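VgrG protein (Vibrio cholerae, PDB 4DTH) carries an actin cross-linking toxin domain that binds ATP and magnesium ions and probably uses them to join G-actin molecules covalently. Local coordinates at residues A[236-241]-A[273-278]; A[241-246]-A[257-262]. All coordinates share one frame; numbering follows the deposited sequence.

Interaction 1. Residues A[236-241]-A[273-278]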
loop_
_atom_site.group_PDB
_atom_site.type_symbol
_atom_site.label_atom_id
_atom_site.label_comp_id
_atom_site.label_asym_id
_atom_site.label_seq_id
_atom_site.Cartn_x
_atom_site.Cartn_y
_atom_site.Cartn_z
ATOM N N LEU A 236 -5.119 5.909 -19.030
ATOM C CA LEU A 236 -4.043 6.164 -19.990
ATOM C C LEU A 236 -2.713 5.599 -19.506
ATOM O O LEU A 236 -1.999 4.985 -20.297
ATOM C CB LEU A 236 -3.911 7.665 -20.319
ATOM C CG LEU A 236 -5.072 8.308 -21.083
ATOM C CD1 LEU A 236 -4.790 9.795 -21.324
ATOM C CD2 LEU A 236 -5.352 7.593 -22.410
ATOM N N LYS A 237 -2.392 5.774 -18.208
ATOM C CA LYS A 237 -1.167 5.220 -17.625
ATOM C C LYS A 237 -1.174 3.683 -17.673
ATOM O O LYS A 237 -0.139 3.079 -17.976
ATOM C CB LYS A 237 -0.934 5.734 -16.191
ATOM C CG LYS A 237 0.382 5.257 -15.558
ATOM C CD LYS A 237 1.621 5.829 -16.250
ATOM C CE LYS A 237 2.870 5.483 -15.483
ATOM N NZ LYS A 237 4.052 6.111 -16.123
ATOM N N THR A 238 -2.345 3.060 -17.393
ATOM C CA THR A 238 -2.474 1.597 -17.436
ATOM C C THR A 238 -2.177 1.101 -18.860
ATOM O O THR A 238 -1.425 0.138 -19.028
ATOM C CB THR A 238 -3.828 1.139 -16.888
ATOM O OG1 THR A 238 -3.945 1.599 -15.540
ATOM C CG2 THR A 238 -3.968 -0.389 -16.894
ATOM N N ALA A 239 -2.742 1.781 -19.878
ATOM C CA ALA A 239 -2.506 1.438 -21.275
ATOM C C ALA A 239 -1.014 1.605 -21.622
ATOM O O ALA A 239 -0.425 0.706 -22.231
ATOM C CB ALA A 239 -3.379 2.295 -22.178
ATOM N N GLU A 240 -0.379 2.707 -21.144
ATOM C CA GLU A 240 1.055 2.942 -21.365
ATOM C C GLU A 240 1.892 1.812 -20.772
ATOM O O GLU A 240 2.780 1.281 -21.453
ATOM C CB GLU A 240 1.476 4.303 -20.770
ATOM C CG GLU A 240 2.966 4.606 -20.863
ATOM C CD GLU A 240 3.427 5.666 -19.881
ATOM O OE1 GLU A 240 3.082 6.854 -20.077
ATOM O OE2 GLU A 240 4.115 5.307 -18.899
ATOM N N LEU A 241 1.593 1.423 -19.521
ATOM C CA LEU A 241 2.328 0.360 -18.835
ATOM C C LEU A 241 2.097 -1.004 -19.464
ATOM O O LEU A 241 3.040 -1.777 -19.558
ATOM C CB LEU A 241 1.994 0.330 -17.340
ATOM C CG LEU A 241 2.419 1.568 -16.547
ATOM C CD1 LEU A 241 1.808 1.548 -15.174
ATOM C CD2 LEU A 241 3.931 1.674 -16.448
ATOM N N ASN A 273 6.450 0.129 -9.331
ATOM C CA ASN A 273 7.479 1.168 -9.229
ATOM C C ASN A 273 7.333 2.232 -10.310
ATOM O O ASN A 273 7.550 3.409 -10.034
ATOM C CB ASN A 273 8.878 0.556 -9.251
ATOM C CG ASN A 273 9.233 -0.154 -7.965
ATOM O OD1 ASN A 273 8.549 -0.025 -6.942
ATOM N ND2 ASN A 273 10.293 -0.945 -7.996
ATOM N N ALA A 274 6.918 1.823 -11.524
ATOM C CA ALA A 274 6.715 2.737 -12.646
ATOM C C ALA A 274 5.612 3.773 -12.388
ATOM O O ALA A 274 5.682 4.862 -12.947
ATOM C CB ALA A 274 6.439 1.966 -13.921
ATOM N N TRP A 275 4.613 3.462 -11.527
ATOM C CA TRP A 275 3.574 4.430 -11.162
ATOM C C TRP A 275 4.177 5.554 -10.294
ATOM O O TRP A 275 3.706 6.691 -10.371
ATOM C CB TRP A 275 2.441 3.761 -10.365
ATOM C CG TRP A 275 1.485 2.974 -11.207
ATOM C CD1 TRP A 275 1.557 1.647 -11.503
ATOM C CD2 TRP A 275 0.280 3.460 -11.815
ATOM N NE1 TRP A 275 0.465 1.268 -12.247
ATOM C CE2 TRP A 275 -0.311 2.370 -12.495
ATOM C CE3 TRP A 275 -0.332 4.725 -11.901
ATOM C CZ2 TRP A 275 -1.485 2.501 -13.246
ATOM C CZ3 TRP A 275 -1.512 4.849 -12.624
ATOM C CH2 TRP A 275 -2.078 3.748 -13.287
ATOM N N GLU A 276 5.184 5.212 -9.440
ATOM C CA GLU A 276 5.879 6.076 -8.451
ATOM C C GLU A 276 4.951 6.352 -7.261
ATOM O O GLU A 276 5.273 6.008 -6.123
ATOM C CB GLU A 276 6.419 7.380 -9.066
ATOM C CG GLU A 276 7.483 7.141 -10.131
ATOM C CD GLU A 276 8.074 8.398 -10.740
ATOM O OE1 GLU A 276 8.550 8.316 -11.893
ATOM O OE2 GLU A 276 8.052 9.461 -10.078
ATOM N N ILE A 277 3.800 6.966 -7.541
ATOM C CA ILE A 277 2.712 7.202 -6.603
ATOM C C ILE A 277 1.635 6.245 -7.123
ATOM O O ILE A 277 0.994 6.498 -8.151
ATOM C CB ILE A 277 2.270 8.688 -6.547
ATOM C CG1 ILE A 277 3.441 9.572 -6.051
ATOM C CG2 ILE A 277 1.041 8.843 -5.640
ATOM C CD1 ILE A 277 3.256 11.105 -6.180
ATOM N N LEU A 278 1.506 5.110 -6.447
ATOM C CA LEU A 278 0.627 4.030 -6.874
ATOM C C LEU A 278 -0.806 4.132 -6.340
ATOM O O LEU A 278 -1.005 4.025 -5.131
ATOM C CB LEU A 278 1.255 2.678 -6.453
ATOM C CG LEU A 278 0.467 1.397 -6.745
ATOM C CD1 LEU A 278 0.401 1.110 -8.242
ATOM C CD2 LEU A 278 1.076 0.205 -5.995
HETATM O O HOH W 1 6.665 5.402 -15.671
#
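Two aliphatic groups one helical turn apart, CG of K237 and CD1 of L241, rest on the same face of the W275 indole and illustrate how CH-pi contacts can join two segments, with no direct hydrogen bond between residues 236-241 and 273-278. CG of K237 lies 3.6 Å from the centroid of the six-membered ring, only 17° off its normal. CD1 of L241 covers the five-membered ring in the same manner, 3.6 Å from that centroid, and comes within 3.2 Å of NE1 of W275, a close fit. At the ring's edge, in its plane, OG1 of T238 sits 3.5 Å from CZ2 of W275; that hydroxyl is hydrogen-bonded to the backbone O of I234, one turn back in helix 221-245. W200 adds an edge-to-face ring contact to the indole.

Beside this dense part, CD2 of L241 meets CB of A274 at 3.6 Å, and beyond it the contact becomes looser and takes in a water. K237 starts with CG anti to its own backbone N (chi1 -176°) and then bends at chi2 (67°), which lays its first methylenes along the indole and carries the amine past the ring to the partly exposed margin. There NZ of K237 forms a salt bridge of 2.9 Å with OE2 of E240, on the syn side of the carboxylate but tilted out of its plane. A water links the amine to A274 O, accepting from NZ of K237 at 2.7 Å and donating to the carbonyl.

The lysine is thus divided: its carbon chain serves as apolar cover for a buried tryptophan, while its amine, gripped by a carboxylate and a water, probably keeps its positive charge at the more exposed margin beside A274 O.

Interaction 2. Residues A[241-246]-A[257-262]. With SO4 (sulfate ion), chain J.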
loop_
_atom_site.group_PDB
_atom_site.type_symbol
_atom_site.label_atom_id
_atom_site.label_comp_id
_atom_site.label_asym_id
_atom_site.label_seq_id
_atom_site.Cartn_x
_atom_site.Cartn_y
_atom_site.Cartn_z
ATOM N N LEU A 241 1.593 1.423 -19.521
ATOM C CA LEU A 241 2.328 0.360 -18.835
ATOM C C LEU A 241 2.097 -1.004 -19.464
ATOM O O LEU A 241 3.040 -1.777 -19.558
ATOM C CB LEU A 241 1.994 0.330 -17.340
ATOM C CG LEU A 241 2.419 1.568 -16.547
ATOM C CD1 LEU A 241 1.808 1.548 -15.174
ATOM C CD2 LEU A 241 3.931 1.674 -16.448
ATOM N N ALA A 242 0.861 -1.288 -19.914
ATOM C CA ALA A 242 0.524 -2.564 -20.563
ATOM C C ALA A 242 1.334 -2.710 -21.854
ATOM O O ALA A 242 1.821 -3.795 -22.151
ATOM C CB ALA A 242 -0.969 -2.618 -20.873
ATOM N N LYS A 243 1.510 -1.606 -22.593
ATOM C CA LYS A 243 2.272 -1.562 -23.838
ATOM C C LYS A 243 3.764 -1.690 -23.538
ATOM O O LYS A 243 4.473 -2.462 -24.195
ATOM C CB LYS A 243 1.986 -0.220 -24.524
ATOM C CG LYS A 243 1.827 -0.306 -26.011
ATOM C CD LYS A 243 1.636 1.096 -26.572
ATOM C CE LYS A 243 2.708 1.430 -27.574
ATOM N NZ LYS A 243 2.634 2.846 -28.012
ATOM N N LYS A 244 4.242 -0.918 -22.542
ATOM C CA LYS A 244 5.650 -0.893 -22.134
ATOM C C LYS A 244 6.121 -2.265 -21.624
ATOM O O LYS A 244 7.168 -2.771 -22.071
ATOM C CB LYS A 244 5.801 0.168 -21.023
ATOM C CG LYS A 244 7.108 0.184 -20.273
ATOM C CD LYS A 244 8.228 0.695 -21.118
ATOM C CE LYS A 244 9.466 0.926 -20.306
ATOM N NZ LYS A 244 10.623 1.193 -21.194
ATOM N N PHE A 245 5.350 -2.863 -20.706
ATOM C CA PHE A 245 5.730 -4.114 -20.050
ATOM C C PHE A 245 5.149 -5.397 -20.648
ATOM O O PHE A 245 5.483 -6.481 -20.176
ATOM C CB PHE A 245 5.437 -4.020 -18.548
ATOM C CG PHE A 245 6.322 -3.037 -17.812
ATOM C CD1 PHE A 245 7.639 -3.360 -17.498
ATOM C CD2 PHE A 245 5.843 -1.784 -17.448
ATOM C CE1 PHE A 245 8.455 -2.452 -16.811
ATOM C CE2 PHE A 245 6.659 -0.877 -16.752
ATOM C CZ PHE A 245 7.958 -1.218 -16.440
ATOM N N GLY A 246 4.287 -5.264 -21.652
ATOM C CA GLY A 246 3.647 -6.410 -22.297
ATOM C C GLY A 246 2.752 -7.152 -21.323
ATOM O O GLY A 246 2.952 -8.340 -21.072
ATOM N N GLU A 257 0.280 -7.182 -30.749
ATOM C CA GLU A 257 0.844 -5.903 -31.151
ATOM C C GLU A 257 2.375 -5.979 -31.166
ATOM O O GLU A 257 3.059 -4.954 -31.079
ATOM C CB GLU A 257 0.311 -4.764 -30.269
ATOM C CG GLU A 257 -1.162 -4.481 -30.534
ATOM C CD GLU A 257 -1.798 -3.334 -29.784
ATOM O OE1 GLU A 257 -1.087 -2.352 -29.470
ATOM O OE2 GLU A 257 -3.022 -3.404 -29.532
ATOM N N GLN A 258 2.896 -7.213 -31.295
ATOM C CA GLN A 258 4.324 -7.555 -31.380
ATOM C C GLN A 258 5.123 -7.073 -30.147
ATOM O O GLN A 258 6.285 -6.664 -30.254
ATOM C CB GLN A 258 4.942 -7.085 -32.725
ATOM C CG GLN A 258 4.220 -7.592 -33.995
ATOM C CD GLN A 258 3.010 -6.762 -34.391
ATOM O OE1 GLN A 258 3.054 -5.526 -34.466
ATOM N NE2 GLN A 258 1.893 -7.430 -34.640
ATOM N N ILE A 259 4.480 -7.124 -28.967
ATOM C CA ILE A 259 5.115 -6.724 -27.713
ATOM C C ILE A 259 5.452 -7.953 -26.902
ATOM O O ILE A 259 4.551 -8.718 -26.540
ATOM C CB ILE A 259 4.249 -5.716 -26.907
ATOM C CG1 ILE A 259 3.976 -4.431 -27.710
ATOM C CG2 ILE A 259 4.916 -5.403 -25.558
ATOM C CD1 ILE A 259 2.643 -3.723 -27.329
ATOM N N THR A 260 6.744 -8.126 -26.572
ATOM C CA THR A 260 7.177 -9.248 -25.754
ATOM C C THR A 260 6.979 -8.901 -24.269
ATOM O O THR A 260 7.585 -7.944 -23.767
ATOM C CB THR A 260 8.648 -9.615 -26.035
ATOM O OG1 THR A 260 8.802 -9.962 -27.412
ATOM C CG2 THR A 260 9.146 -10.766 -25.152
ATOM N N PRO A 261 6.216 -9.741 -23.539
ATOM C CA PRO A 261 6.062 -9.525 -22.087
ATOM C C PRO A 261 7.395 -9.405 -21.337
ATOM O O PRO A 261 8.352 -10.156 -21.604
ATOM C CB PRO A 261 5.281 -10.760 -21.639
ATOM C CG PRO A 261 4.512 -11.164 -22.840
ATOM C CD PRO A 261 5.446 -10.925 -23.985
ATOM N N ASN A 262 7.489 -8.394 -20.466
ATOM C CA ASN A 262 8.669 -8.199 -19.640
ATOM C C ASN A 262 8.294 -7.863 -18.207
ATOM O O ASN A 262 9.070 -7.241 -17.496
ATOM C CB ASN A 262 9.693 -7.247 -20.268
ATOM C CG ASN A 262 9.184 -5.859 -20.550
ATOM O OD1 ASN A 262 9.456 -4.914 -19.805
ATOM N ND2 ASN A 262 8.493 -5.698 -21.675
HETATM S S SO4 J . 3.071 5.160 -25.318
HETATM O O1 SO4 J . 4.134 4.168 -25.489
HETATM O O2 SO4 J . 2.189 5.122 -26.484
HETATM O O3 SO4 J . 2.299 4.858 -24.109
HETATM O O4 SO4 J . 3.682 6.491 -25.191
HETATM O O HOH W 2 10.204 -2.366 -20.764
#
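N262 and the last turn of helix 221-245 exemplify C-terminal helix capping by a loop that folds back: the chain leaves the helix at G246, with positive phi (64°), and returns to bond carbonyls at the helix end. The backbone N of N262 donates to F245 O at 2.8 Å. The side chain takes the preceding carbonyl, ND2 of N262 reaching K244 O at 3.2 Å in the carbonyl plane, on a lone pair. Close packing accompanies these bonds. CG2 of I259 presses to 3.3 Å from K243 O and also touches CA of G246, while CB of P261 lies against G246 O.

Further out, the rotation of the carboxamide is fixed by a second bond of ND2, to T260 O within its own loop, with both acceptors close to the amide plane. Chi1 of 59° tucks CG of N262 between its backbone N and carbonyl carbon, directing the amide back over the helix end. The I259 side chain also touches W252, and the F245 side chain touches K270 and V271 of helix 269-275. On the solvent side, NZ of K243 holds a sulfate, probably from the crystallisation liquor, that Y310 also binds. A water donates to OD1 of N262 at 2.8 Å, and the same oxygen stands 3.3 Å from CD1 of F245.

In the fold
Helix 221-245 supplies one side of both contacts, whose centres are 13 Å apart, and L241 belongs to the helical segment of each. Interaction 2 is nested within the chain loop closed by interaction 1: after the helix ends, residues 257-262 turn back over its terminus before the chain enters helix 269-275. The two meet where CE2 of F245 packs 4.0 Å from CB of A274. Interaction 1 is the inner one, with the W275 side chain about 11 Å from the bound ATP and about 12 Å from a magnesium ion; within its second segment, L278 pairs through its backbone with E351, a magnesium ligand. The centre of interaction 2 lies about 25 Å from the centre of the chain, at the surface.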